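Local coordinates for putative PAS/PAC sensor protein (Nakamurella multipartita DSM 44233, PDB 6HMJ) that senses blue light through a bound flavin mononucleotide chromophore and mediates RNA binding and translational regulation, at residues A245-V251 with Y263-F268; F328-P332 with H342-Y346; A149-D153 with E355-L360. All blocks are in the same frame, centred on the assembly; numbering follows the deposited sequence.

How the contacts relate
Contacts 1 and 2 belong to one antiparallel sheet of the flavin-binding PAS domain, and their centres lie about 11 Å apart. Strands 250-253 and 340-346 are neighbours in it: Thr250 O lies 2.8 Å from Gly345 N, a probable hydrogen bond. Contact 2 supplies Phe328, Leu330, Tyr343, Ile344 and Gly345 to the FMN pocket, and contact 1 adds Thr250, its side chain about 4 Å from FMN by nearest atoms. Contact 3 is separate, about 29 Å from either by centres, and about 13 Å from contact 2 by nearest atoms. It joins the C-terminal helix, which follows strand 340-346, to the ANTAR region, closing a chain loop within which both other contacts are nested. All three touch the second subunit.

Contact 1 of 3, residues A245-V251 with Y263-F268; sequences ASVAITV and YANPAF
Asn265 carries most of the polar contact with residues 247-249. Its OD1 accepts from Ile249 N at 2.9 Å and from Phe268 N at 3.0 Å, and the two donors arrive from opposite faces of the amide plane. Its ND2 gives a bond to Val247 O at 3.0 Å, nearly within that plane. CG stands between the backbone N and the carbonyl carbon (chi1 68°), which brings the amide back over the start of its own helix. An alanine at this position would remove both amide bonds to 247-249 and is likely to leave Phe268 N without its side-chain cap.

Backbone pairing continues the join: Asn265 N bonds Ile249 O at 3.1 Å, and Val251 and Tyr263 form an antiparallel hydrogen-bonded pair. A water bridges Ala245 O and Ala267 N.

Apolar groups fill in beside these bonds. Thr250 CG2 sits over one face of the Phe268 ring, 3.7 Å from its centroid and 28° off the normal, a CH-pi contact, while Thr250 OG1 is turned to Gln347. Ala248 CB meets the edge of the same ring. Along the other sheet face, Val251 CB lies 3.9 Å from Tyr263 CB.

Together these features describe the first beta hairpin of a PAS fold, its second strand running through an asparagine N-cap into the helix that follows.

Contact 2 of 3, residues F328-P332 with H342-Y346; sequences FHLSP and HYIGY. With FMN (flavin mononucleotide), chain E.
In the C-terminal beta hairpin of the PAS core, whose one face lies against the flavin, Ser331 and Ile344 form the hydrogen-bonded pair at the middle of the contact. The segments run antiparallel, with 156° between their axes. Ile344 N reaches Ser331 O at 2.9 Å, and Ser331 N reaches Ile344 O at 3.0 Å. At the next hydrogen-bonded pair, beyond the non-hydrogen-bonded Leu330 and Gly345, Tyr346 N bonds His329 O at 3.2 Å, whereas the return bond from His329 N is weak.

On the face bearing Leu330, Pro332 and Tyr343, Pro332 CB lies over the phenol ring of Tyr343, 3.9 Å from its centroid, a CH-pi contact. Leu330 CB packs obliquely against the same ring, and Leu330 CD2 extends to FMN C8 at 3.3 Å. Phe328 lays a ring face on the isoalloxazine, its CZ being 3.4 Å from FMN C10; CG between backbone N and carbonyl carbon (chi1 69°) turns the ring there. Gly345 has no side chain, and its backbone N approaches FMN C7M to 3.5 Å.

On the other face the His329 and Tyr346 rings run side by side and meet rim to rim, their planes 21° apart. Ser331 OG bonds Asp244 of the second subunit.

The chemistry therefore divides by face: these strands hold the flavin ring system by apolar and aromatic contact, while hydrogen bonds to FMN come from other residues, among them Asn283 and Asn316, and the reverse side of the hairpin packs at the subunit interface.

Contact 3 of 3, residues A149-D153 with E355-L360; sequences AFDVD and ERDQQL
Glu355 and the residues after it on helix 351-372 pack against Phe150, Asp151 and Val152, where a Schellman motif with Asp151 as its C-prime residue ends helix 114-149, whose later part lies in the ANTAR range. Glu355 contributes its backbone O, 4.1 Å from Phe150 CE1 and oblique to the ring, while its carboxylate turns to Ser197.

Arg356 carries the polar link. The chain is extended from CG to NE, with CG anti to the backbone N (chi1 178°), and so delivers the edge of the guanidinium to the two carbonyls at the turn. Arg356 NE donates to Phe150 O at 2.6 Å in a bent bond, and Arg356 NH2 donates to Asp151 O at 2.9 Å along a straighter path, 166° at the hydrogen. Both acceptors lie close to the guanidinium plane, which should limit its rotation. Asp151 OD2 is a long 3.7 Å from Arg356 NH2 and well outside that plane, so this salt bridge is one of charge alone; OD1 instead pairs with Arg195 of the second subunit.

One turn on, Gln359 places CG over a face of the Phe150 ring, 3.7 Å from the centroid and 18° off the normal, a CH-pi contact. Its bent chain leaves OE1 for His164. Leu360 closes the series: CD1 lies over a guanidinium face of Arg356, and CD2 meets Val152 CG1 at 3.7 Å.

Contact 1 of 3, residues A245-V251 with Y263-F268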
# COMPACT_ATOMS: atom_id res chain seq x y z
N ALA A 245 -13.71 13.73 -33.93
CA ALA A 245 -13.32 14.24 -32.62
C ALA A 245 -13.45 13.15 -31.57
O ALA A 245 -14.39 12.35 -31.59
CB ALA A 245 -14.19 15.45 -32.24
N SER A 246 -12.50 13.12 -30.64
CA SER A 246 -12.44 12.06 -29.63
C SER A 246 -13.45 12.23 -28.51
O SER A 246 -13.62 11.29 -27.72
CB SER A 246 -11.03 12.00 -29.03
OG SER A 246 -10.63 13.26 -28.52
N VAL A 247 -14.12 13.37 -28.40
CA VAL A 247 -15.10 13.59 -27.36
C VAL A 247 -16.49 13.58 -27.99
O VAL A 247 -16.67 13.84 -29.18
CB VAL A 247 -14.86 14.90 -26.58
CG1 VAL A 247 -13.52 14.85 -25.86
CG2 VAL A 247 -14.92 16.11 -27.50
N ALA A 248 -17.49 13.30 -27.16
CA ALA A 248 -18.84 13.10 -27.66
C ALA A 248 -19.47 14.42 -28.08
O ALA A 248 -19.32 15.44 -27.40
CB ALA A 248 -19.71 12.43 -26.59
N ILE A 249 -20.17 14.39 -29.21
CA ILE A 249 -20.90 15.54 -29.72
C ILE A 249 -22.30 15.08 -30.10
O ILE A 249 -22.46 14.06 -30.78
CB ILE A 249 -20.19 16.17 -30.94
CG1 ILE A 249 -18.75 16.56 -30.56
CG2 ILE A 249 -20.97 17.39 -31.44
CD1 ILE A 249 -17.94 17.11 -31.71
N THR A 250 -23.31 15.82 -29.64
CA THR A 250 -24.69 15.53 -29.96
C THR A 250 -25.43 16.82 -30.26
O THR A 250 -25.08 17.89 -29.74
CB THR A 250 -25.39 14.78 -28.81
OG1 THR A 250 -25.26 15.54 -27.60
CG2 THR A 250 -24.79 13.40 -28.62
N VAL A 251 -26.44 16.72 -31.11
CA VAL A 251 -27.29 17.86 -31.46
C VAL A 251 -28.74 17.45 -31.29
O VAL A 251 -29.14 16.36 -31.72
CB VAL A 251 -27.04 18.35 -32.90
CG1 VAL A 251 -27.87 19.59 -33.19
CG2 VAL A 251 -25.56 18.64 -33.12
N TYR A 263 -28.27 14.42 -34.20
CA TYR A 263 -26.90 14.06 -34.53
C TYR A 263 -26.21 13.48 -33.31
O TYR A 263 -26.45 13.91 -32.18
CB TYR A 263 -26.09 15.24 -35.06
CG TYR A 263 -24.65 14.86 -35.32
CD1 TYR A 263 -24.29 14.16 -36.46
CD2 TYR A 263 -23.65 15.19 -34.41
CE1 TYR A 263 -22.98 13.80 -36.70
CE2 TYR A 263 -22.33 14.83 -34.63
CZ TYR A 263 -22.00 14.14 -35.78
OH TYR A 263 -20.69 13.79 -36.00
N ALA A 264 -25.33 12.51 -33.55
CA ALA A 264 -24.50 11.92 -32.50
C ALA A 264 -23.29 11.28 -33.16
O ALA A 264 -23.44 10.44 -34.05
CB ALA A 264 -25.28 10.90 -31.68
N ASN A 265 -22.09 11.68 -32.74
CA ASN A 265 -20.86 11.22 -33.37
C ASN A 265 -20.39 9.93 -32.73
O ASN A 265 -20.86 9.53 -31.66
CB ASN A 265 -19.79 12.31 -33.27
CG ASN A 265 -19.33 12.55 -31.84
OD1 ASN A 265 -19.90 12.02 -30.89
ND2 ASN A 265 -18.29 13.37 -31.68
N PRO A 266 -19.44 9.23 -33.36
CA PRO A 266 -19.00 7.94 -32.82
C PRO A 266 -18.44 8.02 -31.41
O PRO A 266 -18.57 7.05 -30.65
CB PRO A 266 -17.92 7.48 -33.82
CG PRO A 266 -18.27 8.19 -35.09
CD PRO A 266 -18.82 9.53 -34.67
N ALA A 267 -17.80 9.13 -31.03
CA ALA A 267 -17.32 9.27 -29.66
C ALA A 267 -18.46 9.14 -28.67
O ALA A 267 -18.30 8.58 -27.58
CB ALA A 267 -16.60 10.61 -29.48
N PHE A 268 -19.64 9.65 -29.04
CA PHE A 268 -20.83 9.43 -28.22
C PHE A 268 -21.21 7.96 -28.20
O PHE A 268 -21.61 7.43 -27.15
CB PHE A 268 -21.98 10.28 -28.75
CG PHE A 268 -23.26 10.12 -27.98
CD1 PHE A 268 -24.20 9.18 -28.36
CD2 PHE A 268 -23.52 10.92 -26.88
CE1 PHE A 268 -25.38 9.03 -27.66
CE2 PHE A 268 -24.70 10.77 -26.17
CZ PHE A 268 -25.63 9.83 -26.57
O HOH W 1 -16.38 11.10 -32.67

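Contact 2 of 3, residues F328-P332 with H342-Y346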
# COMPACT_ATOMS: atom_id res chain seq x y z
N PHE A 328 -21.78 17.24 -19.04
CA PHE A 328 -22.07 17.63 -20.41
C PHE A 328 -22.48 19.09 -20.45
O PHE A 328 -23.30 19.54 -19.65
CB PHE A 328 -23.15 16.74 -21.04
CG PHE A 328 -24.52 16.92 -20.47
CD1 PHE A 328 -25.36 17.93 -20.93
CD2 PHE A 328 -25.00 16.06 -19.51
CE1 PHE A 328 -26.63 18.09 -20.41
CE2 PHE A 328 -26.27 16.21 -18.99
CZ PHE A 328 -27.09 17.23 -19.44
N HIS A 329 -21.89 19.83 -21.38
CA HIS A 329 -22.20 21.24 -21.58
C HIS A 329 -23.28 21.38 -22.64
O HIS A 329 -23.29 20.65 -23.64
CB HIS A 329 -20.93 22.00 -21.99
CG HIS A 329 -21.17 23.42 -22.39
ND1 HIS A 329 -20.92 23.88 -23.66
CD2 HIS A 329 -21.63 24.49 -21.69
CE1 HIS A 329 -21.21 25.17 -23.73
NE2 HIS A 329 -21.65 25.56 -22.55
N LEU A 330 -24.20 22.31 -22.42
CA LEU A 330 -25.31 22.57 -23.33
C LEU A 330 -25.11 23.96 -23.93
O LEU A 330 -25.10 24.96 -23.20
CB LEU A 330 -26.66 22.49 -22.62
CG LEU A 330 -27.14 21.09 -22.24
CD1 LEU A 330 -28.34 21.18 -21.32
CD2 LEU A 330 -27.48 20.27 -23.47
N SER A 331 -24.96 24.02 -25.25
CA SER A 331 -24.70 25.27 -25.95
C SER A 331 -25.84 25.54 -26.92
O SER A 331 -26.10 24.70 -27.80
CB SER A 331 -23.36 25.19 -26.70
OG SER A 331 -22.93 26.48 -27.08
N PRO A 332 -26.55 26.66 -26.80
CA PRO A 332 -27.66 26.92 -27.73
C PRO A 332 -27.17 27.46 -29.06
O PRO A 332 -26.17 28.19 -29.14
CB PRO A 332 -28.49 27.97 -26.98
CG PRO A 332 -27.50 28.70 -26.14
CD PRO A 332 -26.48 27.67 -25.73
N HIS A 342 -31.59 24.69 -32.27
CA HIS A 342 -30.96 23.46 -31.80
C HIS A 342 -30.18 23.72 -30.52
O HIS A 342 -30.01 24.86 -30.08
CB HIS A 342 -30.00 22.86 -32.85
CG HIS A 342 -30.67 22.40 -34.11
ND1 HIS A 342 -31.16 23.28 -35.05
CD2 HIS A 342 -30.93 21.16 -34.58
CE1 HIS A 342 -31.68 22.59 -36.05
NE2 HIS A 342 -31.56 21.31 -35.79
N TYR A 343 -29.71 22.63 -29.91
CA TYR A 343 -28.79 22.65 -28.79
C TYR A 343 -27.70 21.62 -29.06
O TYR A 343 -27.97 20.55 -29.60
CB TYR A 343 -29.49 22.30 -27.46
CG TYR A 343 -29.74 23.48 -26.54
CD1 TYR A 343 -30.90 24.24 -26.64
CD2 TYR A 343 -28.82 23.82 -25.55
CE1 TYR A 343 -31.13 25.31 -25.80
CE2 TYR A 343 -29.04 24.88 -24.71
CZ TYR A 343 -30.20 25.63 -24.83
OH TYR A 343 -30.44 26.69 -24.00
N ILE A 344 -26.47 21.96 -28.71
CA ILE A 344 -25.34 21.05 -28.83
C ILE A 344 -24.98 20.55 -27.44
O ILE A 344 -24.98 21.33 -26.47
CB ILE A 344 -24.13 21.71 -29.51
CG1 ILE A 344 -24.55 22.39 -30.81
CG2 ILE A 344 -23.05 20.66 -29.79
CD1 ILE A 344 -23.44 23.20 -31.46
N GLY A 345 -24.68 19.27 -27.34
CA GLY A 345 -24.28 18.66 -26.08
C GLY A 345 -22.93 17.98 -26.23
O GLY A 345 -22.68 17.29 -27.22
N TYR A 346 -22.06 18.18 -25.24
CA TYR A 346 -20.71 17.62 -25.22
C TYR A 346 -20.57 16.79 -23.95
O TYR A 346 -20.22 17.32 -22.89
CB TYR A 346 -19.65 18.72 -25.29
CG TYR A 346 -19.93 19.79 -26.32
CD1 TYR A 346 -20.80 20.83 -26.03
CD2 TYR A 346 -19.33 19.75 -27.57
CE1 TYR A 346 -21.06 21.81 -26.97
CE2 TYR A 346 -19.58 20.72 -28.51
CZ TYR A 346 -20.45 21.75 -28.21
OH TYR A 346 -20.71 22.73 -29.14
N1 FMN E . -29.37 14.45 -20.09
C2 FMN E . -28.61 13.47 -19.56
O2 FMN E . -28.96 12.95 -18.48
N3 FMN E . -27.49 13.02 -20.15
C4 FMN E . -27.04 13.52 -21.31
O4 FMN E . -25.99 13.08 -21.83
C4A FMN E . -27.81 14.60 -21.96
N5 FMN E . -27.43 15.15 -23.13
C5A FMN E . -28.16 16.14 -23.69
C6 FMN E . -27.73 16.69 -24.89
C7 FMN E . -28.46 17.70 -25.50
C7M FMN E . -27.98 18.28 -26.81
C8 FMN E . -29.70 18.20 -24.86
C8M FMN E . -30.52 19.30 -25.48
C9 FMN E . -30.13 17.66 -23.65
C9A FMN E . -29.41 16.64 -23.04
N10 FMN E . -29.82 16.06 -21.81
C10 FMN E . -29.03 15.04 -21.26
C1' FMN E . -31.02 16.48 -21.07
C2' FMN E . -32.20 15.59 -21.41
O2' FMN E . -32.16 15.20 -22.78
C3' FMN E . -33.48 16.35 -21.13
O3' FMN E . -33.50 17.54 -21.92
C4' FMN E . -33.64 16.75 -19.67
O4' FMN E . -33.59 15.59 -18.83
C5' FMN E . -34.96 17.49 -19.56
O5' FMN E . -35.76 17.00 -18.49
P FMN E . -36.99 16.01 -18.82
O1P FMN E . -37.54 15.73 -17.45
O2P FMN E . -37.88 16.84 -19.71
O3P FMN E . -36.37 14.85 -19.55
O HOH W 2 -18.82 18.83 -21.28

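Contact 3 of 3, residues A149-D153 with E355-L360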
# COMPACT_ATOMS: atom_id res chain seq x y z
N ALA A 149 -3.52 7.51 -5.51
CA ALA A 149 -4.76 7.15 -6.20
C ALA A 149 -5.67 8.36 -6.36
O ALA A 149 -6.22 8.61 -7.44
CB ALA A 149 -5.48 6.03 -5.46
N PHE A 150 -5.85 9.13 -5.28
CA PHE A 150 -6.67 10.33 -5.30
C PHE A 150 -5.85 11.61 -5.37
O PHE A 150 -6.42 12.70 -5.30
CB PHE A 150 -7.57 10.38 -4.06
CG PHE A 150 -8.52 9.22 -3.94
CD1 PHE A 150 -9.65 9.15 -4.74
CD2 PHE A 150 -8.30 8.22 -3.02
CE1 PHE A 150 -10.53 8.10 -4.63
CE2 PHE A 150 -9.19 7.16 -2.90
CZ PHE A 150 -10.30 7.10 -3.71
N ASP A 151 -4.53 11.51 -5.50
CA ASP A 151 -3.64 12.67 -5.56
C ASP A 151 -3.92 13.64 -4.41
O ASP A 151 -4.32 14.79 -4.60
CB ASP A 151 -3.76 13.37 -6.91
CG ASP A 151 -2.74 14.48 -7.09
OD1 ASP A 151 -1.53 14.21 -6.91
OD2 ASP A 151 -3.14 15.62 -7.41
N VAL A 152 -3.70 13.14 -3.19
CA VAL A 152 -3.80 13.94 -1.98
C VAL A 152 -2.53 13.73 -1.17
O VAL A 152 -1.80 12.75 -1.36
CB VAL A 152 -5.05 13.59 -1.13
CG1 VAL A 152 -6.31 13.84 -1.94
CG2 VAL A 152 -4.99 12.14 -0.67
N ASP A 153 -2.26 14.65 -0.25
CA ASP A 153 -1.06 14.57 0.56
C ASP A 153 -1.22 13.50 1.65
O ASP A 153 -2.26 12.86 1.78
CB ASP A 153 -0.71 15.94 1.15
CG ASP A 153 -1.72 16.42 2.17
OD1 ASP A 153 -2.38 15.59 2.83
OD2 ASP A 153 -1.86 17.65 2.32
N GLU A 355 -14.80 11.20 -8.45
CA GLU A 355 -14.45 10.31 -7.35
C GLU A 355 -13.44 10.98 -6.41
O GLU A 355 -13.55 10.85 -5.19
CB GLU A 355 -13.90 9.00 -7.89
CG GLU A 355 -14.11 7.81 -6.96
CD GLU A 355 -15.57 7.41 -6.87
OE1 GLU A 355 -16.16 7.08 -7.92
OE2 GLU A 355 -16.12 7.44 -5.75
N ARG A 356 -12.46 11.68 -6.97
CA ARG A 356 -11.51 12.42 -6.15
C ARG A 356 -12.21 13.57 -5.43
O ARG A 356 -12.04 13.75 -4.21
CB ARG A 356 -10.36 12.95 -7.00
CG ARG A 356 -9.34 13.78 -6.22
CD ARG A 356 -8.23 14.28 -7.12
NE ARG A 356 -7.18 14.97 -6.38
CZ ARG A 356 -7.10 16.29 -6.23
NH1 ARG A 356 -8.01 17.09 -6.76
NH2 ARG A 356 -6.10 16.81 -5.54
N ASP A 357 -12.98 14.37 -6.16
CA ASP A 357 -13.69 15.49 -5.54
C ASP A 357 -14.52 15.04 -4.34
O ASP A 357 -14.64 15.78 -3.36
CB ASP A 357 -14.59 16.18 -6.57
CG ASP A 357 -13.81 16.79 -7.72
OD1 ASP A 357 -12.62 17.12 -7.53
OD2 ASP A 357 -14.38 16.94 -8.82
N GLN A 358 -15.08 13.83 -4.40
CA GLN A 358 -15.94 13.36 -3.31
C GLN A 358 -15.12 13.03 -2.07
O GLN A 358 -15.53 13.35 -0.95
CB GLN A 358 -16.76 12.16 -3.77
CG GLN A 358 -17.95 12.53 -4.63
CD GLN A 358 -18.79 11.33 -5.05
OE1 GLN A 358 -18.27 10.23 -5.21
NE2 GLN A 358 -20.09 11.55 -5.20
N GLN A 359 -13.96 12.40 -2.24
CA GLN A 359 -13.07 12.19 -1.10
C GLN A 359 -12.64 13.53 -0.51
O GLN A 359 -12.67 13.73 0.71
CB GLN A 359 -11.85 11.36 -1.51
CG GLN A 359 -12.18 10.00 -2.10
CD GLN A 359 -12.77 9.04 -1.07
OE1 GLN A 359 -12.52 9.16 0.13
NE2 GLN A 359 -13.54 8.07 -1.55
N LEU A 360 -12.23 14.46 -1.38
CA LEU A 360 -11.89 15.80 -0.91
C LEU A 360 -13.07 16.45 -0.21
O LEU A 360 -12.88 17.21 0.76
CB LEU A 360 -11.42 16.66 -2.09
CG LEU A 360 -10.07 16.31 -2.72
CD1 LEU A 360 -9.77 17.23 -3.90
CD2 LEU A 360 -8.95 16.39 -1.70